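CheC, inhibitor of MCP methylation / FliN fusion protein (Thermotoga maritima, PDB 4HYN) probably works as a phosphatase of the CheC family in the flagellar rotor, removing phosphate from the chemotaxis response regulator CheY. Local coordinates at residues E44-M47 with K48-K51; V109-A112 with M113-M117; E193-T196 with K197-E201. All coordinates share one frame; numbering follows the deposited sequence.

Interactions 1, 2 and 3 are local contacts within one CheC-like chain: a turn, a helix interior and a helix end. Interaction 1 turns the chain off the end of an edge strand, interaction 2 is one stretch of a regular helix packed on the sheet, and interaction 3 is the loosening end of the last helix. They follow one another along the chain without touching. Interactions 1 and 2 lie on opposite sides of the chain's centre, their centres about 26 Å apart; interaction 3 is about 28 Å from the first and about 30 Å from the second, centre to centre. Of the three, interaction 2 carries a Glu-x-x-Asn pair, Glu111 and Asn114, matching the CheC-family phosphatase signature, so it probably contributes to an active site.

Interaction 1: residues E44-M47 with K48-K51; sequences EEKM and KNVK
Lys46 and Met47 meet Asn49 and Val50 in a tight turn that carries the chain off the end of edge strand 35-46 into the loop leading to strand 57-66. Two backbone bonds, each spanning three residues, close it: Asn49 N donates to Lys46 O at 3.0 Å, and Val50 N reaches Met47 O at 3.3 Å. The second carbonyl is used again, since a water donates to Met47 O (2.8 Å) and accepts from Lys51 N (3.0 Å), linking the carbonyl of Met47 to the N-H four residues on.

A second water knits the side chains to the strand. It donates to Glu45 OE2 at 2.6 Å and to Asn49 OD1 at 2.9 Å while accepting from Lys46 N at 3.2 Å, so three polar atoms share one solvent molecule. Glu45 is bent at its second torsion (chi2 80°), which turns the carboxylate across Asn49 with the two flat groups 85° apart. Its other oxygen, OE1, is held in a salt bridge by Arg43.

Lys46 and Lys48 run side by side in the same direction, Lys46 NZ standing 3.7 Å from Lys48 NZ. Glu159 probably makes this closeness tolerable: it forms a salt bridge with Lys48 and a long, weak ion pair with Lys46.

Strand 161-171 flanks the turn, its Val162 bonding to the backbone of Glu45 and touching the side chains of Glu45 and Val50, while Phe151, in a loop, also packs against Val50.

Interaction 2: residues V109-A112 with M113-M117; sequences VGEA and MNQMM
Val109 and Met113 start a run of four backbone hydrogen bonds that makes this contact a regular stretch of alpha-helix, about two turns long: Met113 N to Val109 O (2.8 Å), Asn114 N to Gly110 O (2.9 Å), Gln115 N to Glu111 O (3.1 Å) and Met116 N to Ala112 O (2.9 Å).

The apolar contacts follow the same four-residue spacing. Val109 CG1 lies alongside Met113 CG at 4.1 Å, the two chains pointing the same way. Met116 bends at its last torsion (chi3 -117°), bringing its methyl CE back over Ala112 CB at a close 3.4 Å. Both methionines are selenomethionines.

On the exposed face Glu111 OE2 packs on the methylene CB of Asn114 at 3.7 Å and lies 3.6 Å from Gln115 OE1, its carboxylate plane turned 80° from the Asn114 amide; no side-chain hydrogen bond joins them. Glu111 and Asn114 fit the Glu-x-x-Asn signature of CheC-family phosphatases, consistent with a role in catalysis.

The buried face is shared among several elements: Met113 packs on strands 57-66 and 71-78, Val109 and Ala112 on helix 79-89, and Met116 on Ala23 and Leu27 of helix 6-30.

Interaction 3: residues E193-T196 with K197-E201; sequences EYFT and KKQSE
Thr196, Lys197 and Gln199 carry most of this contact, in which the last turn of helix 185-200 loosens near the end of the chain. The carbonyl of Thr196 does the most work. Its oxygen O is gripped by three donors: Ser200 N at 3.2 Å, Ser200 OG at 3.0 Å and Gln199 N at 3.2 Å. The two Ser200 donors approach slightly tilted from the carbonyl plane, whereas Gln199 N stands well above it. One residue thus supplies both a backbone and a hydroxyl donor, and the mixture of three- and four-residue spacings marks a helix losing its regularity. The hydroxyl of Thr196 turns back to the carbonyl of Tyr192, one turn earlier.

About one turn before the Thr196 carbonyl the bonding is already thin: Lys197 N makes a weak bond to Glu193 O, at 3.4 Å. In Lys197, CG is anti to the backbone N (chi1 179°) and the chain beyond it is extended, carrying the ammonium group away from the turn while CB stays beside the Glu193 carbonyl.

Gln199 crosses obliquely against the ring of Phe195, the amide and ring planes 45° apart. Gln199 NE2 comes within 3.4 Å of Phe195 CE2, and Gln199 CD lies 3.5 Å from that same ring carbon. Replacing Phe195 with alanine would probably leave the Gln199 amide free to swing and open a gap toward helix 6-30.

That helix receives the ring through Met11 and Ile15, and Leu128, at the end of helix 103-128, touches both Phe195 and Tyr194.

Interaction 1: residues E44-M47 with K48-K51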
loop_
_atom_site.group_PDB
_atom_site.type_symbol
_atom_site.label_atom_id
_atom_site.label_comp_id
_atom_site.label_asym_id
_atom_site.label_seq_id
_atom_site.Cartn_x
_atom_site.Cartn_y
_atom_site.Cartn_z
ATOM N N GLU A 44 0.688 -14.891 0.505
ATOM C CA GLU A 44 2.055 -15.051 0.969
ATOM C C GLU A 44 2.874 -15.410 -0.260
ATOM O O GLU A 44 2.459 -16.237 -1.070
ATOM C CB GLU A 44 2.179 -16.143 2.025
ATOM C CG GLU A 44 3.583 -16.206 2.619
ATOM C CD GLU A 44 3.700 -17.124 3.814
ATOM O OE1 GLU A 44 2.673 -17.676 4.273
ATOM O OE2 GLU A 44 4.834 -17.294 4.297
ATOM N N GLU A 45 4.052 -14.809 -0.380
ATOM C CA GLU A 45 4.884 -15.023 -1.551
ATOM C C GLU A 45 6.373 -14.969 -1.228
ATOM O O GLU A 45 6.796 -14.214 -0.358
ATOM C CB GLU A 45 4.562 -13.910 -2.558
ATOM C CG GLU A 45 5.037 -14.136 -3.973
ATOM C CD GLU A 45 4.111 -15.046 -4.750
ATOM O OE1 GLU A 45 3.115 -14.536 -5.302
ATOM O OE2 GLU A 45 4.373 -16.266 -4.809
ATOM N N LYS A 46 7.161 -15.805 -1.900
ATOM C CA LYS A 46 8.609 -15.758 -1.719
ATOM C C LYS A 46 9.037 -14.452 -2.398
ATOM O O LYS A 46 8.468 -14.071 -3.421
ATOM C CB LYS A 46 9.298 -16.913 -2.444
ATOM C CG LYS A 46 9.303 -18.261 -1.767
ATOM C CD LYS A 46 10.087 -19.209 -2.667
ATOM C CE LYS A 46 10.141 -20.639 -2.170
ATOM N NZ LYS A 46 10.867 -21.507 -3.164
HETATM N N MSE A 47 10.036 -13.781 -1.833
HETATM C CA MSE A 47 10.547 -12.521 -2.379
HETATM C C MSE A 47 10.962 -12.618 -3.853
HETATM O O MSE A 47 10.703 -11.699 -4.629
HETATM C CB MSE A 47 11.738 -12.047 -1.541
HETATM C CG MSE A 47 12.424 -10.763 -2.008
HETATM SE SE MSE A 47 11.410 -9.116 -1.757
HETATM C CE MSE A 47 11.458 -8.481 -3.578
ATOM N N LYS A 48 11.568 -13.740 -4.240
ATOM C CA LYS A 48 12.024 -13.923 -5.614
ATOM C C LYS A 48 10.911 -13.956 -6.649
ATOM O O LYS A 48 11.170 -13.741 -7.831
ATOM C CB LYS A 48 12.880 -15.188 -5.755
ATOM C CG LYS A 48 12.099 -16.493 -5.654
ATOM C CD LYS A 48 12.993 -17.700 -5.898
ATOM C CE LYS A 48 12.218 -18.994 -5.708
ATOM N NZ LYS A 48 13.096 -20.204 -5.784
ATOM N N ASN A 49 9.679 -14.214 -6.215
ATOM C CA ASN A 49 8.557 -14.278 -7.146
ATOM C C ASN A 49 7.688 -13.032 -7.214
ATOM O O ASN A 49 6.805 -12.954 -8.068
ATOM C CB ASN A 49 7.660 -15.484 -6.846
ATOM C CG ASN A 49 8.366 -16.827 -7.049
ATOM O OD1 ASN A 49 8.098 -17.787 -6.323
ATOM N ND2 ASN A 49 9.257 -16.900 -8.038
ATOM N N VAL A 50 7.934 -12.051 -6.348
ATOM C CA VAL A 50 7.107 -10.842 -6.341
ATOM C C VAL A 50 7.054 -10.084 -7.669
ATOM O O VAL A 50 5.965 -9.776 -8.164
ATOM C CB VAL A 50 7.514 -9.877 -5.210
ATOM C CG1 VAL A 50 6.734 -8.574 -5.315
ATOM C CG2 VAL A 50 7.250 -10.522 -3.870
ATOM N N LYS A 51 8.218 -9.804 -8.251
ATOM C CA LYS A 51 8.271 -9.081 -9.516
ATOM C C LYS A 51 7.414 -9.716 -10.615
ATOM O O LYS A 51 6.752 -9.006 -11.381
ATOM C CB LYS A 51 9.714 -8.934 -10.007
ATOM C CG LYS A 51 9.842 -8.022 -11.212
ATOM C CD LYS A 51 11.198 -8.147 -11.877
ATOM C CE LYS A 51 11.276 -7.266 -13.123
ATOM N NZ LYS A 51 12.507 -7.502 -13.923
HETATM O O HOH W 1 6.237 -17.968 -4.140
HETATM O O HOH W 2 10.908 -10.701 -7.244
#

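Interaction 2: residues V109-A112 with M113-M117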
loop_
_atom_site.group_PDB
_atom_site.type_symbol
_atom_site.label_atom_id
_atom_site.label_comp_id
_atom_site.label_asym_id
_atom_site.label_seq_id
_atom_site.Cartn_x
_atom_site.Cartn_y
_atom_site.Cartn_z
ATOM N N VAL A 109 0.375 12.923 -7.173
ATOM C CA VAL A 109 0.082 11.626 -6.579
ATOM C C VAL A 109 0.940 11.452 -5.329
ATOM O O VAL A 109 0.525 10.812 -4.366
ATOM C CB VAL A 109 0.327 10.465 -7.568
ATOM C CG1 VAL A 109 0.047 9.121 -6.901
ATOM C CG2 VAL A 109 -0.575 10.621 -8.766
ATOM N N GLY A 110 2.118 12.070 -5.336
ATOM C CA GLY A 110 3.010 11.994 -4.191
ATOM C C GLY A 110 2.417 12.704 -2.985
ATOM O O GLY A 110 2.645 12.297 -1.849
ATOM N N GLU A 111 1.676 13.781 -3.234
ATOM C CA GLU A 111 1.029 14.529 -2.162
ATOM C C GLU A 111 -0.124 13.693 -1.622
ATOM O O GLU A 111 -0.322 13.604 -0.416
ATOM C CB GLU A 111 0.516 15.884 -2.668
ATOM C CG GLU A 111 -0.440 16.629 -1.714
ATOM C CD GLU A 111 0.219 17.175 -0.438
ATOM O OE1 GLU A 111 -0.140 18.305 -0.031
ATOM O OE2 GLU A 111 1.067 16.484 0.173
ATOM N N ALA A 112 -0.882 13.080 -2.523
ATOM C CA ALA A 112 -1.996 12.237 -2.113
ATOM C C ALA A 112 -1.449 11.064 -1.292
ATOM O O ALA A 112 -1.997 10.731 -0.244
ATOM C CB ALA A 112 -2.757 11.742 -3.328
HETATM N N MSE A 113 -0.339 10.485 -1.745
HETATM C CA MSE A 113 0.294 9.377 -1.042
HETATM C C MSE A 113 0.775 9.832 0.330
HETATM O O MSE A 113 0.673 9.100 1.311
HETATM C CB MSE A 113 1.478 8.837 -1.847
HETATM C CG MSE A 113 1.082 8.043 -3.073
HETATM SE SE MSE A 113 -0.069 6.578 -2.624
HETATM C CE MSE A 113 -1.624 7.072 -3.638
ATOM N N ASN A 114 1.298 11.051 0.377
ATOM C CA ASN A 114 1.802 11.662 1.600
ATOM C C ASN A 114 0.711 11.668 2.674
ATOM O O ASN A 114 0.908 11.182 3.789
ATOM C CB ASN A 114 2.215 13.108 1.304
ATOM C CG ASN A 114 3.576 13.458 1.865
ATOM O OD1 ASN A 114 4.507 13.768 1.113
ATOM N ND2 ASN A 114 3.699 13.432 3.192
ATOM N N GLN A 115 -0.446 12.208 2.311
ATOM C CA GLN A 115 -1.585 12.312 3.212
ATOM C C GLN A 115 -2.171 10.958 3.592
ATOM O O GLN A 115 -2.501 10.718 4.753
ATOM C CB GLN A 115 -2.666 13.184 2.571
ATOM C CG GLN A 115 -3.137 14.341 3.438
ATOM C CD GLN A 115 -2.090 15.423 3.614
ATOM O OE1 GLN A 115 -1.122 15.502 2.859
ATOM N NE2 GLN A 115 -2.288 16.275 4.611
HETATM N N MSE A 116 -2.266 10.069 2.609
HETATM C CA MSE A 116 -2.826 8.736 2.811
HETATM C C MSE A 116 -2.062 7.832 3.761
HETATM O O MSE A 116 -2.617 7.346 4.740
HETATM C CB MSE A 116 -2.993 8.022 1.472
HETATM C CG MSE A 116 -4.161 8.519 0.658
HETATM SE SE MSE A 116 -4.407 7.457 -0.927
HETATM C CE MSE A 116 -4.068 8.818 -2.238
HETATM N N MSE A 117 -0.802 7.568 3.437
HETATM C CA MSE A 117 0.026 6.703 4.261
HETATM C C MSE A 117 0.313 7.294 5.633
HETATM O O MSE A 117 0.563 6.555 6.588
HETATM C CB MSE A 117 1.304 6.339 3.522
HETATM C CG MSE A 117 1.040 5.424 2.344
HETATM SE SE MSE A 117 2.583 5.294 1.229
HETATM C CE MSE A 117 3.322 3.653 1.942
#

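Interaction 3: residues E193-T196 with K197-E201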
loop_
_atom_site.group_PDB
_atom_site.type_symbol
_atom_site.label_atom_id
_atom_site.label_comp_id
_atom_site.label_asym_id
_atom_site.label_seq_id
_atom_site.Cartn_x
_atom_site.Cartn_y
_atom_site.Cartn_z
ATOM N N GLU A 193 2.592 -9.718 17.088
ATOM C CA GLU A 193 2.973 -9.753 18.499
ATOM C C GLU A 193 2.281 -8.618 19.238
ATOM O O GLU A 193 1.807 -8.799 20.350
ATOM C CB GLU A 193 4.489 -9.629 18.666
ATOM C CG GLU A 193 5.272 -10.868 18.265
ATOM C CD GLU A 193 6.771 -10.612 18.110
ATOM O OE1 GLU A 193 7.330 -9.747 18.830
ATOM O OE2 GLU A 193 7.393 -11.285 17.257
ATOM N N TYR A 194 2.229 -7.446 18.612
ATOM C CA TYR A 194 1.569 -6.285 19.205
ATOM C C TYR A 194 0.055 -6.491 19.221
ATOM O O TYR A 194 -0.634 -6.107 20.170
ATOM C CB TYR A 194 1.864 -5.029 18.391
ATOM C CG TYR A 194 3.222 -4.420 18.613
ATOM C CD1 TYR A 194 4.101 -4.233 17.544
ATOM C CD2 TYR A 194 3.621 -3.994 19.879
ATOM C CE1 TYR A 194 5.340 -3.636 17.724
ATOM C CE2 TYR A 194 4.864 -3.395 20.071
ATOM C CZ TYR A 194 5.719 -3.221 18.984
ATOM O OH TYR A 194 6.955 -2.646 19.155
ATOM N N PHE A 195 -0.445 -7.071 18.135
ATOM C CA PHE A 195 -1.862 -7.333 17.945
ATOM C C PHE A 195 -2.441 -8.362 18.917
ATOM O O PHE A 195 -3.509 -8.146 19.488
ATOM C CB PHE A 195 -2.090 -7.796 16.512
ATOM C CG PHE A 195 -3.534 -7.889 16.117
ATOM C CD1 PHE A 195 -4.238 -6.747 15.749
ATOM C CD2 PHE A 195 -4.164 -9.128 16.036
ATOM C CE1 PHE A 195 -5.545 -6.833 15.302
ATOM C CE2 PHE A 195 -5.474 -9.231 15.592
ATOM C CZ PHE A 195 -6.171 -8.078 15.218
ATOM N N THR A 196 -1.750 -9.483 19.098
ATOM C CA THR A 196 -2.254 -10.514 19.996
ATOM C C THR A 196 -2.228 -10.123 21.457
ATOM O O THR A 196 -3.100 -10.541 22.223
ATOM C CB THR A 196 -1.560 -11.863 19.793
ATOM O OG1 THR A 196 -0.141 -11.683 19.764
ATOM C CG2 THR A 196 -2.018 -12.468 18.503
ATOM N N LYS A 197 -1.256 -9.295 21.828
ATOM C CA LYS A 197 -1.143 -8.830 23.203
ATOM C C LYS A 197 -2.409 -8.095 23.647
ATOM O O LYS A 197 -2.860 -8.276 24.781
ATOM C CB LYS A 197 0.070 -7.921 23.384
ATOM C CG LYS A 197 0.228 -7.391 24.806
ATOM C CD LYS A 197 1.309 -6.334 24.872
ATOM C CE LYS A 197 1.416 -5.718 26.257
ATOM N NZ LYS A 197 2.488 -4.673 26.306
ATOM N N LYS A 198 -2.987 -7.274 22.773
ATOM C CA LYS A 198 -4.195 -6.579 23.171
ATOM C C LYS A 198 -5.519 -7.261 22.827
ATOM O O LYS A 198 -6.587 -6.764 23.184
ATOM C CB LYS A 198 -4.173 -5.086 22.814
ATOM C CG LYS A 198 -4.035 -4.732 21.372
ATOM C CD LYS A 198 -4.596 -3.330 21.129
ATOM C CE LYS A 198 -3.889 -2.252 21.937
ATOM N NZ LYS A 198 -4.431 -0.901 21.596
ATOM N N GLN A 199 -5.449 -8.404 22.147
ATOM C CA GLN A 199 -6.648 -9.188 21.851
ATOM C C GLN A 199 -6.894 -10.010 23.115
ATOM O O GLN A 199 -8.012 -10.455 23.378
ATOM C CB GLN A 199 -6.441 -10.132 20.663
ATOM C CG GLN A 199 -6.984 -9.593 19.345
ATOM C CD GLN A 199 -7.131 -10.658 18.261
ATOM O OE1 GLN A 199 -6.363 -11.621 18.195
ATOM N NE2 GLN A 199 -8.118 -10.472 17.389
ATOM N N SER A 200 -5.818 -10.206 23.881
ATOM C CA SER A 200 -5.835 -10.948 25.139
ATOM C C SER A 200 -6.355 -10.056 26.258
ATOM O O SER A 200 -6.932 -10.542 27.230
ATOM C CB SER A 200 -4.430 -11.440 25.489
ATOM O OG SER A 200 -3.963 -12.354 24.517
ATOM N N GLU A 201 -6.101 -8.755 26.136
ATOM C CA GLU A 201 -6.569 -7.782 27.116
ATOM C C GLU A 201 -8.050 -7.512 26.808
ATOM O O GLU A 201 -8.411 -6.442 26.313
ATOM C CB GLU A 201 -5.756 -6.481 27.008
ATOM C CG GLU A 201 -4.246 -6.632 27.238
ATOM C CD GLU A 201 -3.433 -5.376 26.870
ATOM O OE1 GLU A 201 -3.980 -4.438 26.242
ATOM O OE2 GLU A 201 -2.226 -5.338 27.203
#